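PDB 2RCY: pyrroline carboxylate reductase, which probably catalyses the NADPH-linked reduction of pyrroline-5-carboxylate to proline, the last step of proline synthesis, and binds NADP through a Rossmann-type domain. Local coordinates for residues Leu7-Leu12 with Ala18-Ile23; Phe35-Ser40 with Leu46-Ser51. All blocks are in the same frame, centred on the assembly; numbering follows the deposited sequence.

In the fold
From the N terminus the chain first lays down strand 7-10, crosses the glycine-rich turn and enters helix 14-26; contact 1 closes this short loop by packing the helix back on the strand. It is complete before contact 2 opens, so the two follow in series and neither nest nor cross. In contact 2 the chain leaves strand 34-37, runs through the nine residues 38-46, without helix or strand, and returns as the edge strand 47-48. The contacts meet where strands 7-10 and 34-37 lie side by side: Leu-7 O is 2.8 Å from Phe-35 N, a probable hydrogen bond. Together they join helix 14-26 and strands 7-10, 34-37 and 47-48, and both touch NADP.

Contact 1 (Leu7-Leu12 with Ala18-Ile23); sequences LGFMGL and ALAHGI. With NAP (NADP nicotinamide-adenine-dinucleotide phosphate), chain G.
With chi1 at -72°, Phe-9 has its CG anti to the carbonyl carbon and beside the backbone N, which sends the ring off strand 7-10 onto helix 14-26. On the helix, Leu-19 takes a different position, CG anti to the backbone N, and brings its CD2 up to the rim of that ring. The result is a ring held on one face and along part of its edge. Ala-20 supplies the face: its CB lies over the ring centre, 4.1 Å from the centroid and 11° off the normal, a CH-pi contact. In the ring plane, Leu-19 CD2 meets CE2 of Phe-9 at 3.7 Å, while Ile-23 CD1 comes to Phe-9 CZ at 3.6 Å. The long axes of Phe-9 and Leu-19 stand roughly perpendicular, and CD2, with CG just behind it, abuts the rim.

Two leucines extend the apolar patch. Leu-7 reaches Ile-23 methyl to methyl, CD1 to CD1 at 4.0 Å, and Leu-12 sets its CD2 3.8 Å from Ala-20 CB. No hydrogen bond joins the two segments: 244 Å² of buried surface is contributed by apolar packing. The strand and helix segments run nearly antiparallel, at 161°, with their axes 10.0 Å apart. Beyond them, Val-63 of the neighbouring strand touches Leu-7 and Phe-9, and Phe-145 of helix 135-146 packs on Leu-19.

At the strand's end the backbone of Gly-11 passes close to the NADP adenine, its CA 3.5 Å from N3A. Strand, glycine-rich turn with Gly-11 leading a GxGxxG-like pattern, and helix packed back on the strand form the opening strand and helix of the beta-alpha-beta unit of a Rossmann-type dinucleotide-binding fold.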
ATOM      1  N   LEU A   7     -29.118 -38.834  24.316  1.00 50.90           N
ATOM      2  CA  LEU A   7     -28.315 -37.681  23.928  1.00 50.64           C
ATOM      3  C   LEU A   7     -29.164 -36.415  23.990  1.00 50.47           C
ATOM      4  O   LEU A   7     -30.275 -36.376  23.457  1.00 50.46           O
ATOM      5  CB  LEU A   7     -27.759 -37.873  22.513  1.00 50.64           C
ATOM      6  CG  LEU A   7     -26.272 -37.616  22.235  1.00 50.60           C
ATOM      7  CD1 LEU A   7     -26.007 -37.635  20.735  1.00 50.54           C
ATOM      8  CD2 LEU A   7     -25.782 -36.311  22.835  1.00 50.53           C
ATOM      9  N   GLY A   8     -28.635 -35.384  24.645  1.00 50.28           N
ATOM     10  CA  GLY A   8     -29.347 -34.119  24.800  1.00 50.06           C
ATOM     11  C   GLY A   8     -28.584 -32.930  24.252  1.00 49.90           C
ATOM     12  O   GLY A   8     -27.403 -32.751  24.547  1.00 49.87           O
ATOM     13  N   PHE A   9     -29.271 -32.117  23.454  1.00 49.77           N
ATOM     14  CA  PHE A   9     -28.670 -30.935  22.843  1.00 49.61           C
ATOM     15  C   PHE A   9     -29.250 -29.649  23.423  1.00 49.47           C
ATOM     16  O   PHE A   9     -30.409 -29.310  23.181  1.00 49.40           O
ATOM     17  CB  PHE A   9     -28.842 -30.966  21.319  1.00 49.63           C
ATOM     18  CG  PHE A   9     -27.977 -31.982  20.632  1.00 49.64           C
ATOM     19  CD1 PHE A   9     -28.439 -33.275  20.411  1.00 49.67           C
ATOM     20  CD2 PHE A   9     -26.695 -31.646  20.207  1.00 49.72           C
ATOM     21  CE1 PHE A   9     -27.638 -34.220  19.778  1.00 49.79           C
ATOM     22  CE2 PHE A   9     -25.884 -32.583  19.574  1.00 49.64           C
ATOM     23  CZ  PHE A   9     -26.357 -33.872  19.359  1.00 49.75           C
HETATM   24  N   MSE A  10     -28.430 -28.942  24.194  1.00 49.33           N
HETATM   25  CA  MSE A  10     -28.830 -27.667  24.776  1.00 49.26           C
HETATM   26  C   MSE A  10     -28.616 -26.552  23.756  1.00 49.06           C
HETATM   27  O   MSE A  10     -27.525 -25.987  23.653  1.00 49.08           O
HETATM   28  CB  MSE A  10     -28.069 -27.398  26.081  1.00 49.24           C
HETATM   29  CG  MSE A  10     -28.221 -28.510  27.115  1.00 49.41           C
HETATM   30 SE   MSE A  10     -27.608 -28.065  28.913  0.80 49.50          SE
HETATM   31  CE  MSE A  10     -25.744 -27.668  28.524  1.00 49.45           C
ATOM     32  N   GLY A  11     -29.669 -26.259  22.996  1.00 48.82           N
ATOM     33  CA  GLY A  11     -29.613 -25.288  21.907  1.00 48.53           C
ATOM     34  C   GLY A  11     -29.509 -25.962  20.551  1.00 48.34           C
ATOM     35  O   GLY A  11     -28.648 -26.820  20.343  1.00 48.28           O
ATOM     36  N   LEU A  12     -30.396 -25.585  19.633  1.00 48.13           N
ATOM     37  CA  LEU A  12     -30.354 -26.092  18.261  1.00 47.94           C
ATOM     38  C   LEU A  12     -30.224 -24.966  17.239  1.00 47.78           C
ATOM     39  O   LEU A  12     -31.127 -24.735  16.430  1.00 47.75           O
ATOM     40  CB  LEU A  12     -31.578 -26.960  17.942  1.00 47.95           C
ATOM     41  CG  LEU A  12     -31.623 -28.448  18.304  1.00 48.04           C
ATOM     42  CD1 LEU A  12     -32.644 -29.135  17.415  1.00 47.99           C
ATOM     43  CD2 LEU A  12     -30.274 -29.142  18.170  1.00 47.93           C
ATOM     44  N   ALA A  18     -27.071 -28.938  12.978  1.00 46.76           N
ATOM     45  CA  ALA A  18     -26.180 -29.639  12.050  1.00 46.84           C
ATOM     46  C   ALA A  18     -25.563 -30.881  12.693  1.00 46.93           C
ATOM     47  O   ALA A  18     -25.437 -31.923  12.048  1.00 46.89           O
ATOM     48  CB  ALA A  18     -25.094 -28.705  11.541  1.00 46.76           C
ATOM     49  N   LEU A  19     -25.189 -30.760  13.965  1.00 47.09           N
ATOM     50  CA  LEU A  19     -24.631 -31.877  14.721  1.00 47.22           C
ATOM     51  C   LEU A  19     -25.712 -32.886  15.097  1.00 47.35           C
ATOM     52  O   LEU A  19     -25.493 -34.093  15.015  1.00 47.30           O
ATOM     53  CB  LEU A  19     -23.901 -31.376  15.974  1.00 47.19           C
ATOM     54  CG  LEU A  19     -23.047 -32.376  16.764  1.00 47.16           C
ATOM     55  CD1 LEU A  19     -21.855 -32.867  15.945  1.00 47.06           C
ATOM     56  CD2 LEU A  19     -22.579 -31.758  18.073  1.00 47.16           C
ATOM     57  N   ALA A  20     -26.874 -32.379  15.504  1.00 47.56           N
ATOM     58  CA  ALA A  20     -27.997 -33.219  15.911  1.00 47.81           C
ATOM     59  C   ALA A  20     -28.499 -34.092  14.764  1.00 48.01           C
ATOM     60  O   ALA A  20     -28.678 -35.300  14.933  1.00 47.99           O
ATOM     61  CB  ALA A  20     -29.126 -32.363  16.470  1.00 47.74           C
ATOM     62  N   HIS A  21     -28.709 -33.478  13.601  1.00 48.29           N
ATOM     63  CA  HIS A  21     -29.184 -34.193  12.416  1.00 48.58           C
ATOM     64  C   HIS A  21     -28.092 -35.052  11.779  1.00 48.74           C
ATOM     65  O   HIS A  21     -28.388 -36.023  11.079  1.00 48.80           O
ATOM     66  CB  HIS A  21     -29.774 -33.221  11.389  1.00 48.61           C
ATOM     67  CG  HIS A  21     -30.921 -32.411  11.909  1.00 48.81           C
ATOM     68  ND1 HIS A  21     -30.968 -31.037  11.808  1.00 48.92           N
ATOM     69  CD2 HIS A  21     -32.060 -32.779  12.544  1.00 48.97           C
ATOM     70  CE1 HIS A  21     -32.088 -30.594  12.351  1.00 48.99           C
ATOM     71  NE2 HIS A  21     -32.768 -31.632  12.806  1.00 49.02           N
ATOM     72  N   GLY A  22     -26.835 -34.691  12.027  1.00 48.92           N
ATOM     73  CA  GLY A  22     -25.692 -35.472  11.562  1.00 49.20           C
ATOM     74  C   GLY A  22     -25.608 -36.826  12.243  1.00 49.42           C
ATOM     75  O   GLY A  22     -25.294 -37.832  11.602  1.00 49.42           O
ATOM     76  N   ILE A  23     -25.892 -36.844  13.544  1.00 49.63           N
ATOM     77  CA  ILE A  23     -25.907 -38.074  14.337  1.00 49.86           C
ATOM     78  C   ILE A  23     -27.207 -38.849  14.097  1.00 50.05           C
ATOM     79  O   ILE A  23     -27.207 -40.084  14.075  1.00 50.04           O
ATOM     80  CB  ILE A  23     -25.709 -37.782  15.852  1.00 49.82           C
ATOM     81  CG1 ILE A  23     -24.420 -36.984  16.078  1.00 49.80           C
ATOM     82  CG2 ILE A  23     -25.653 -39.079  16.660  1.00 49.88           C
ATOM     83  CD1 ILE A  23     -24.372 -36.218  17.391  1.00 49.77           C
TER
HETATM   84  PA  NAP G 264     -26.638 -19.870  17.061  1.00 40.64           P
HETATM   85  O1A NAP G 264     -27.083 -20.261  15.674  1.00 40.88           O
HETATM   86  O2A NAP G 264     -26.964 -18.491  17.582  1.00 40.85           O
HETATM   87  O5B NAP G 264     -27.177 -20.987  18.089  1.00 41.57           O
HETATM   88  C5B NAP G 264     -27.550 -20.689  19.432  1.00 42.68           C
HETATM   89  C4B NAP G 264     -28.883 -21.372  19.709  1.00 43.48           C
HETATM   90  O4B NAP G 264     -29.080 -21.553  21.113  1.00 43.80           O
HETATM   91  C3B NAP G 264     -30.051 -20.547  19.192  1.00 43.84           C
HETATM   92  O3B NAP G 264     -30.766 -21.302  18.208  1.00 43.78           O
HETATM   93  C2B NAP G 264     -30.927 -20.269  20.400  1.00 44.19           C
HETATM   94  O2B NAP G 264     -32.310 -20.476  20.114  1.00 44.63           O
HETATM   95  C1B NAP G 264     -30.437 -21.255  21.452  1.00 44.21           C
HETATM   96  N9A NAP G 264     -30.506 -20.727  22.842  1.00 44.27           N
HETATM   97  C8A NAP G 264     -30.473 -19.441  23.226  1.00 44.34           C
HETATM   98  N7A NAP G 264     -30.558 -19.376  24.574  1.00 44.29           N
HETATM   99  C5A NAP G 264     -30.639 -20.639  25.036  1.00 44.40           C
HETATM  100  C6A NAP G 264     -30.741 -21.192  26.309  1.00 44.32           C
HETATM  101  N6A NAP G 264     -30.775 -20.396  27.404  1.00 44.34           N
HETATM  102  N1A NAP G 264     -30.806 -22.536  26.444  1.00 44.34           N
HETATM  103  C2A NAP G 264     -30.774 -23.340  25.368  1.00 44.31           C
HETATM  104  N3A NAP G 264     -30.675 -22.831  24.130  1.00 44.34           N
HETATM  105  C4A NAP G 264     -30.604 -21.486  23.939  1.00 44.37           C
HETATM  106  O3  NAP G 264     -25.047 -20.081  17.174  1.00 40.23           O
HETATM  107  PN  NAP G 264     -24.316 -21.375  16.553  1.00 39.23           P
HETATM  108  O1N NAP G 264     -23.593 -20.942  15.303  1.00 39.51           O
HETATM  109  O2N NAP G 264     -25.293 -22.526  16.500  1.00 39.61           O
HETATM  110  O5D NAP G 264     -23.187 -21.705  17.646  1.00 38.86           O
HETATM  111  C5D NAP G 264     -23.488 -22.304  18.903  1.00 37.93           C
HETATM  112  C4D NAP G 264     -22.192 -22.809  19.529  1.00 37.38           C
HETATM  113  O4D NAP G 264     -21.556 -23.746  18.657  1.00 36.99           O
HETATM  114  C3D NAP G 264     -21.196 -21.685  19.783  1.00 37.26           C
HETATM  115  O3D NAP G 264     -20.740 -21.779  21.134  1.00 37.18           O
HETATM  116  C2D NAP G 264     -20.054 -21.927  18.811  1.00 37.12           C
HETATM  117  O2D NAP G 264     -18.776 -21.644  19.390  1.00 37.08           O
HETATM  118  C1D NAP G 264     -20.176 -23.406  18.480  1.00 36.81           C
HETATM  119  N1N NAP G 264     -19.717 -23.735  17.126  1.00 36.59           N
HETATM  120  C2N NAP G 264     -20.364 -23.261  16.046  1.00 36.46           C
HETATM  121  C3N NAP G 264     -19.931 -23.585  14.762  1.00 36.40           C
HETATM  122  C7N NAP G 264     -20.664 -23.059  13.563  1.00 36.37           C
HETATM  123  O7N NAP G 264     -21.693 -22.227  13.708  1.00 36.32           O
HETATM  124  N7N NAP G 264     -20.317 -23.425  12.413  1.00 35.95           N
HETATM  125  C4N NAP G 264     -18.814 -24.406  14.602  1.00 36.51           C
HETATM  126  C5N NAP G 264     -18.162 -24.884  15.732  1.00 36.51           C
HETATM  127  C6N NAP G 264     -18.641 -24.529  16.992  1.00 36.53           C
HETATM  128  P2B NAP G 264     -33.220 -19.345  19.407  1.00 44.98           P
HETATM  129  O1X NAP G 264     -34.634 -19.809  19.677  1.00 45.10           O
HETATM  130  O2X NAP G 264     -32.846 -18.053  20.098  1.00 45.14           O
HETATM  131  O3X NAP G 264     -32.829 -19.406  17.950  1.00 45.05           O

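Contact 2 (Phe35-Ser40 with Leu46-Ser51). With NAP (NADP nicotinamide-adenine-dinucleotide phosphate), chain G.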
ATOM      1  N   PHE A  35     -32.696 -35.838  22.205  1.00 51.81           N
ATOM      2  CA  PHE A  35     -33.483 -34.762  22.810  1.00 52.25           C
ATOM      3  C   PHE A  35     -32.828 -33.395  22.623  1.00 52.52           C
ATOM      4  O   PHE A  35     -31.626 -33.305  22.357  1.00 52.51           O
ATOM      5  CB  PHE A  35     -33.704 -35.032  24.305  1.00 52.28           C
ATOM      6  CG  PHE A  35     -34.343 -36.364  24.598  1.00 52.47           C
ATOM      7  CD1 PHE A  35     -33.558 -37.468  24.921  1.00 52.71           C
ATOM      8  CD2 PHE A  35     -35.726 -36.514  24.557  1.00 52.71           C
ATOM      9  CE1 PHE A  35     -34.141 -38.703  25.195  1.00 52.89           C
ATOM     10  CE2 PHE A  35     -36.319 -37.744  24.829  1.00 52.85           C
ATOM     11  CZ  PHE A  35     -35.524 -38.840  25.150  1.00 52.75           C
ATOM     12  N   TYR A  36     -33.626 -32.337  22.763  1.00 52.95           N
ATOM     13  CA  TYR A  36     -33.133 -30.963  22.660  1.00 53.40           C
ATOM     14  C   TYR A  36     -33.997 -29.969  23.441  1.00 53.75           C
ATOM     15  O   TYR A  36     -35.168 -30.237  23.724  1.00 53.77           O
ATOM     16  CB  TYR A  36     -33.033 -30.529  21.189  1.00 53.35           C
ATOM     17  CG  TYR A  36     -34.308 -29.942  20.617  1.00 53.37           C
ATOM     18  CD1 TYR A  36     -35.332 -30.767  20.148  1.00 53.35           C
ATOM     19  CD2 TYR A  36     -34.490 -28.559  20.540  1.00 53.33           C
ATOM     20  CE1 TYR A  36     -36.505 -30.228  19.623  1.00 53.30           C
ATOM     21  CE2 TYR A  36     -35.657 -28.011  20.017  1.00 53.31           C
ATOM     22  CZ  TYR A  36     -36.659 -28.851  19.560  1.00 53.33           C
ATOM     23  OH  TYR A  36     -37.814 -28.313  19.041  1.00 53.36           O
ATOM     24  N   TYR A  37     -33.404 -28.825  23.784  1.00 54.24           N
ATOM     25  CA  TYR A  37     -34.156 -27.673  24.284  1.00 54.72           C
ATOM     26  C   TYR A  37     -33.671 -26.363  23.667  1.00 55.33           C
ATOM     27  O   TYR A  37     -32.475 -26.165  23.452  1.00 55.33           O
ATOM     28  CB  TYR A  37     -34.115 -27.573  25.817  1.00 54.42           C
ATOM     29  CG  TYR A  37     -34.636 -26.242  26.340  1.00 54.01           C
ATOM     30  CD1 TYR A  37     -36.005 -25.984  26.413  1.00 53.61           C
ATOM     31  CD2 TYR A  37     -33.757 -25.231  26.729  1.00 53.61           C
ATOM     32  CE1 TYR A  37     -36.483 -24.761  26.875  1.00 53.50           C
ATOM     33  CE2 TYR A  37     -34.225 -24.006  27.194  1.00 53.46           C
ATOM     34  CZ  TYR A  37     -35.588 -23.779  27.264  1.00 53.61           C
ATOM     35  OH  TYR A  37     -36.054 -22.569  27.723  1.00 53.79           O
ATOM     36  N   GLY A  38     -34.627 -25.479  23.393  1.00 56.14           N
ATOM     37  CA  GLY A  38     -34.355 -24.105  22.990  1.00 57.19           C
ATOM     38  C   GLY A  38     -35.486 -23.207  23.461  1.00 58.01           C
ATOM     39  O   GLY A  38     -36.579 -23.698  23.757  1.00 58.02           O
ATOM     40  N   PRO A  39     -35.239 -21.884  23.539  1.00 58.71           N
ATOM     41  CA  PRO A  39     -36.285 -20.928  23.922  1.00 59.34           C
ATOM     42  C   PRO A  39     -37.436 -20.892  22.914  1.00 59.97           C
ATOM     43  O   PRO A  39     -38.513 -20.379  23.222  1.00 60.05           O
ATOM     44  CB  PRO A  39     -35.546 -19.585  23.946  1.00 59.32           C
ATOM     45  CG  PRO A  39     -34.349 -19.785  23.086  1.00 59.08           C
ATOM     46  CD  PRO A  39     -33.954 -21.213  23.275  1.00 58.78           C
ATOM     47  N   SER A  40     -37.190 -21.436  21.724  1.00 60.71           N
ATOM     48  CA  SER A  40     -38.211 -21.612  20.700  1.00 61.42           C
ATOM     49  C   SER A  40     -38.071 -22.993  20.068  1.00 61.86           C
ATOM     50  O   SER A  40     -36.955 -23.461  19.828  1.00 61.96           O
ATOM     51  CB  SER A  40     -38.091 -20.529  19.627  1.00 61.42           C
ATOM     52  OG  SER A  40     -38.301 -19.241  20.176  1.00 61.62           O
ATOM     53  N   LEU A  46     -35.710 -34.342  16.312  1.00 63.63           N
ATOM     54  CA  LEU A  46     -35.376 -34.572  17.717  1.00 63.17           C
ATOM     55  C   LEU A  46     -36.524 -34.213  18.653  1.00 62.79           C
ATOM     56  O   LEU A  46     -37.319 -33.316  18.363  1.00 62.79           O
ATOM     57  CB  LEU A  46     -34.112 -33.798  18.108  1.00 63.21           C
ATOM     58  CG  LEU A  46     -32.767 -34.464  17.803  1.00 63.10           C
ATOM     59  CD1 LEU A  46     -32.358 -34.291  16.343  1.00 63.11           C
ATOM     60  CD2 LEU A  46     -31.694 -33.914  18.725  1.00 63.08           C
ATOM     61  N   ASN A  47     -36.599 -34.924  19.777  1.00 62.23           N
ATOM     62  CA  ASN A  47     -37.676 -34.745  20.747  1.00 61.68           C
ATOM     63  C   ASN A  47     -37.454 -33.533  21.650  1.00 61.13           C
ATOM     64  O   ASN A  47     -36.422 -33.424  22.315  1.00 61.07           O
ATOM     65  CB  ASN A  47     -37.854 -36.015  21.587  1.00 61.80           C
ATOM     66  CG  ASN A  47     -38.175 -37.235  20.741  1.00 62.03           C
ATOM     67  OD1 ASN A  47     -39.226 -37.306  20.102  1.00 62.38           O
ATOM     68  ND2 ASN A  47     -37.268 -38.205  20.737  1.00 62.35           N
ATOM     69  N   TYR A  48     -38.431 -32.629  21.662  1.00 60.42           N
ATOM     70  CA  TYR A  48     -38.365 -31.415  22.474  1.00 59.73           C
ATOM     71  C   TYR A  48     -38.499 -31.723  23.962  1.00 59.00           C
ATOM     72  O   TYR A  48     -39.273 -32.597  24.362  1.00 58.88           O
ATOM     73  CB  TYR A  48     -39.443 -30.417  22.039  1.00 60.07           C
ATOM     74  CG  TYR A  48     -39.423 -29.101  22.793  1.00 60.54           C
ATOM     75  CD1 TYR A  48     -38.563 -28.070  22.414  1.00 61.02           C
ATOM     76  CD2 TYR A  48     -40.267 -28.887  23.885  1.00 61.04           C
ATOM     77  CE1 TYR A  48     -38.540 -26.861  23.105  1.00 61.23           C
ATOM     78  CE2 TYR A  48     -40.253 -27.681  24.581  1.00 61.24           C
ATOM     79  CZ  TYR A  48     -39.388 -26.673  24.185  1.00 61.09           C
ATOM     80  OH  TYR A  48     -39.370 -25.479  24.871  1.00 60.96           O
HETATM   81  N   MSE A  49     -37.735 -30.997  24.774  1.00 58.11           N
HETATM   82  CA  MSE A  49     -37.820 -31.112  26.224  1.00 57.30           C
HETATM   83  C   MSE A  49     -38.051 -29.741  26.854  1.00 57.00           C
HETATM   84  O   MSE A  49     -37.632 -28.720  26.304  1.00 56.84           O
HETATM   85  CB  MSE A  49     -36.566 -31.781  26.786  1.00 57.09           C
HETATM   86  CG  MSE A  49     -36.866 -32.762  27.898  1.00 56.74           C
HETATM   87 SE   MSE A  49     -35.791 -34.379  27.767  0.80 57.19          SE
HETATM   88  CE  MSE A  49     -37.003 -35.594  28.697  1.00 56.20           C
ATOM     89  N   SER A  50     -38.719 -29.733  28.006  1.00 56.73           N
ATOM     90  CA  SER A  50     -39.215 -28.504  28.637  1.00 56.57           C
ATOM     91  C   SER A  50     -38.133 -27.502  29.053  1.00 56.52           C
ATOM     92  O   SER A  50     -38.343 -26.291  28.964  1.00 56.46           O
ATOM     93  CB  SER A  50     -40.103 -28.849  29.836  1.00 56.49           C
ATOM     94  OG  SER A  50     -40.766 -27.699  30.331  1.00 56.67           O
ATOM     95  N   SER A  51     -36.987 -28.008  29.508  1.00 56.56           N
ATOM     96  CA  SER A  51     -35.875 -27.159  29.945  1.00 56.67           C
ATOM     97  C   SER A  51     -34.528 -27.873  29.828  1.00 56.78           C
ATOM     98  O   SER A  51     -34.476 -29.079  29.577  1.00 56.79           O
ATOM     99  CB  SER A  51     -36.096 -26.684  31.386  1.00 56.66           C
ATOM    100  OG  SER A  51     -36.106 -27.772  32.294  1.00 56.61           O
TER
HETATM  101  PA  NAP G 264     -26.638 -19.870  17.061  1.00 40.64           P
HETATM  102  O1A NAP G 264     -27.083 -20.261  15.674  1.00 40.88           O
HETATM  103  O2A NAP G 264     -26.964 -18.491  17.582  1.00 40.85           O
HETATM  104  O5B NAP G 264     -27.177 -20.987  18.089  1.00 41.57           O
HETATM  105  C5B NAP G 264     -27.550 -20.689  19.432  1.00 42.68           C
HETATM  106  C4B NAP G 264     -28.883 -21.372  19.709  1.00 43.48           C
HETATM  107  O4B NAP G 264     -29.080 -21.553  21.113  1.00 43.80           O
HETATM  108  C3B NAP G 264     -30.051 -20.547  19.192  1.00 43.84           C
HETATM  109  O3B NAP G 264     -30.766 -21.302  18.208  1.00 43.78           O
HETATM  110  C2B NAP G 264     -30.927 -20.269  20.400  1.00 44.19           C
HETATM  111  O2B NAP G 264     -32.310 -20.476  20.114  1.00 44.63           O
HETATM  112  C1B NAP G 264     -30.437 -21.255  21.452  1.00 44.21           C
HETATM  113  N9A NAP G 264     -30.506 -20.727  22.842  1.00 44.27           N
HETATM  114  C8A NAP G 264     -30.473 -19.441  23.226  1.00 44.34           C
HETATM  115  N7A NAP G 264     -30.558 -19.376  24.574  1.00 44.29           N
HETATM  116  C5A NAP G 264     -30.639 -20.639  25.036  1.00 44.40           C
HETATM  117  C6A NAP G 264     -30.741 -21.192  26.309  1.00 44.32           C
HETATM  118  N6A NAP G 264     -30.775 -20.396  27.404  1.00 44.34           N
HETATM  119  N1A NAP G 264     -30.806 -22.536  26.444  1.00 44.34           N
HETATM  120  C2A NAP G 264     -30.774 -23.340  25.368  1.00 44.31           C
HETATM  121  N3A NAP G 264     -30.675 -22.831  24.130  1.00 44.34           N
HETATM  122  C4A NAP G 264     -30.604 -21.486  23.939  1.00 44.37           C
HETATM  123  O3  NAP G 264     -25.047 -20.081  17.174  1.00 40.23           O
HETATM  124  PN  NAP G 264     -24.316 -21.375  16.553  1.00 39.23           P
HETATM  125  O1N NAP G 264     -23.593 -20.942  15.303  1.00 39.51           O
HETATM  126  O2N NAP G 264     -25.293 -22.526  16.500  1.00 39.61           O
HETATM  127  O5D NAP G 264     -23.187 -21.705  17.646  1.00 38.86           O
HETATM  128  C5D NAP G 264     -23.488 -22.304  18.903  1.00 37.93           C
HETATM  129  C4D NAP G 264     -22.192 -22.809  19.529  1.00 37.38           C
HETATM  130  O4D NAP G 264     -21.556 -23.746  18.657  1.00 36.99           O
HETATM  131  C3D NAP G 264     -21.196 -21.685  19.783  1.00 37.26           C
HETATM  132  O3D NAP G 264     -20.740 -21.779  21.134  1.00 37.18           O
HETATM  133  C2D NAP G 264     -20.054 -21.927  18.811  1.00 37.12           C
HETATM  134  O2D NAP G 264     -18.776 -21.644  19.390  1.00 37.08           O
HETATM  135  C1D NAP G 264     -20.176 -23.406  18.480  1.00 36.81           C
HETATM  136  N1N NAP G 264     -19.717 -23.735  17.126  1.00 36.59           N
HETATM  137  C2N NAP G 264     -20.364 -23.261  16.046  1.00 36.46           C
HETATM  138  C3N NAP G 264     -19.931 -23.585  14.762  1.00 36.40           C
HETATM  139  C7N NAP G 264     -20.664 -23.059  13.563  1.00 36.37           C
HETATM  140  O7N NAP G 264     -21.693 -22.227  13.708  1.00 36.32           O
HETATM  141  N7N NAP G 264     -20.317 -23.425  12.413  1.00 35.95           N
HETATM  142  C4N NAP G 264     -18.814 -24.406  14.602  1.00 36.51           C
HETATM  143  C5N NAP G 264     -18.162 -24.884  15.732  1.00 36.51           C
HETATM  144  C6N NAP G 264     -18.641 -24.529  16.992  1.00 36.53           C
HETATM  145  P2B NAP G 264     -33.220 -19.345  19.407  1.00 44.98           P
HETATM  146  O1X NAP G 264     -34.634 -19.809  19.677  1.00 45.10           O
HETATM  147  O2X NAP G 264     -32.846 -18.053  20.098  1.00 45.14           O
HETATM  148  O3X NAP G 264     -32.829 -19.406  17.950  1.00 45.05           O
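Tyr-36 and Tyr-48 form the tight side of the contact, an offset edge-to-face pair with centroids 5.4 Å apart and planes at 74°. Tyr-48 presents its edge, CD1 lying 3.5 Å from Tyr-36 CZ. A chi1 of 87° places CG of Tyr-36 between its own backbone N and carbonyl carbon, turning the ring toward strand 47-48; its hydroxyl is hydrogen-bonded to Lys-42 N. Beneath the rings the backbones pair in parallel: Tyr-36 N gives a hydrogen bond to Asn-47 O at 3.0 Å, and Tyr-36 O takes one from Met-49 N at 2.9 Å. This ladder adds 47-48 as the outermost strand on this flank of the Rossmann-type sheet, beside 34-37. The sheet face bearing Phe-35 and Asn-47 lies nearer solvent than the buried Tyr-36: the selenium of selenomethionine Met-49 stands obliquely to the Phe-35 ring, 4.4 Å from its centroid, a Met-aromatic contact, and all three residues are partly exposed.

Tyr-37 turns to the cofactor side. Ser-51 CA lies over one face of its ring in a CH-pi contact, and Tyr-37 CD2 comes within 3.8 Å of NADP C2A. Past the strand the pairing fades: Tyr-48 OH makes a weak hydrogen bond to Gly-38 O, and exposed Pro-39 and Ser-40 lie beside the 2'-phosphate, with Ser-40 CB 3.5 Å from NADP O1X.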